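Local coordinates for protein 1,4-dihydroxy-6-naphtoate synthase (Archaeoglobus fulgidus, PDB 1ZBM) that probably converts cyclic dehypoxanthinylfutalosinate into 1,4-dihydroxy-6-naphthoate and dihydroxyacetone, a step in menaquinone biosynthesis, at residues V93-K96 with S97-L101. Numbering follows the deposited sequence.
Sequences VVAK and SEISL
Val93 and Leu101 reach toward each other and meet tip to tip. CG1 of Val93 sits against both ends of the leucine fork, 3.8 Å from Leu101 CD2 and 3.9 Å from Leu101 CD1. With chi1 at 173°, CG1 is the branch opposite the backbone N, and it is the one that reaches the leucine. Two residues along the strand, Ala95 points its methyl the same way and receives Ile99. Ile99 can be followed outward: its CB points toward the strand, CG1 comes within 4.0 Å of Ala95 CB, and the terminal CD1 closes to 3.6 Å from Ala95 CB. A straight second torsion (chi2 -177°) carries CD1 out to that methyl. Ala95 CB also touches the backbone O of Ser97, at 3.4 Å. The side-chain contacts Val93–Leu101 and Ala95–Ile99 are apolar; no hydrogen bond joins 93-96 to 97-101. The chain turns back at Lys96 and Ser97. The CB of Lys96 points away from 97-101, and its NZ forms a salt bridge with Glu143 and a hydrogen bond to Leu141 O. Val93 and Leu101 also pack on Ala147 and Leu167 of the flanking strands. The arrangement is a loop that leaves strand 92-95 and doubles back across it, in one lobe of a two-lobed periplasmic-binding-protein-like fold.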
# COMPACT_ATOMS: atom_id res chain seq x y z
N VAL A 93 11.25 5.39 8.62
CA VAL A 93 12.39 6.03 8.01
C VAL A 93 13.57 5.41 8.76
O VAL A 93 13.57 5.34 9.99
CB VAL A 93 12.33 7.55 8.19
CG1 VAL A 93 13.62 8.20 7.70
CG2 VAL A 93 11.14 8.11 7.41
N VAL A 94 14.55 4.91 8.02
CA VAL A 94 15.71 4.27 8.62
C VAL A 94 17.00 5.00 8.27
O VAL A 94 17.07 5.70 7.25
CB VAL A 94 15.84 2.82 8.14
CG1 VAL A 94 16.23 2.79 6.66
CG2 VAL A 94 16.87 2.10 8.97
N ALA A 95 18.02 4.81 9.10
CA ALA A 95 19.33 5.45 8.88
C ALA A 95 20.46 4.62 9.49
O ALA A 95 20.22 3.72 10.29
CB ALA A 95 19.33 6.85 9.48
N LYS A 96 21.70 4.91 9.11
CA LYS A 96 22.83 4.14 9.64
C LYS A 96 23.00 4.37 11.14
O LYS A 96 23.55 3.52 11.85
CB LYS A 96 24.11 4.49 8.87
CG LYS A 96 23.96 4.31 7.36
CD LYS A 96 25.27 4.56 6.60
CE LYS A 96 26.30 3.48 6.91
NZ LYS A 96 27.49 3.56 6.03
N SER A 97 22.51 5.50 11.63
CA SER A 97 22.57 5.82 13.06
C SER A 97 21.42 6.78 13.41
O SER A 97 20.68 7.21 12.53
CB SER A 97 23.91 6.48 13.41
OG SER A 97 23.99 7.80 12.90
N GLU A 98 21.28 7.11 14.68
CA GLU A 98 20.22 8.01 15.11
C GLU A 98 20.47 9.45 14.67
O GLU A 98 21.54 10.00 14.92
CB GLU A 98 20.07 7.97 16.64
CG GLU A 98 18.95 7.06 17.14
CD GLU A 98 19.24 5.59 16.91
OE1 GLU A 98 18.32 4.76 17.09
OE2 GLU A 98 20.39 5.25 16.55
N ILE A 99 19.50 10.04 14.00
CA ILE A 99 19.59 11.42 13.54
C ILE A 99 18.24 12.08 13.77
O ILE A 99 17.30 11.41 14.17
CB ILE A 99 19.95 11.52 12.03
CG1 ILE A 99 19.15 10.49 11.23
CG2 ILE A 99 21.44 11.32 11.84
CD1 ILE A 99 19.50 10.47 9.76
N SER A 100 18.14 13.39 13.52
CA SER A 100 16.87 14.08 13.74
C SER A 100 15.98 14.13 12.50
O SER A 100 14.76 14.23 12.62
CB SER A 100 17.12 15.51 14.25
OG SER A 100 17.68 16.33 13.24
N LEU A 101 16.60 14.08 11.32
CA LEU A 101 15.89 14.12 10.04
C LEU A 101 15.59 15.53 9.52
O LEU A 101 15.36 15.72 8.33
CB LEU A 101 14.57 13.33 10.10
CG LEU A 101 14.64 11.79 10.11
CD1 LEU A 101 13.22 11.21 10.17
CD2 LEU A 101 15.36 11.31 8.88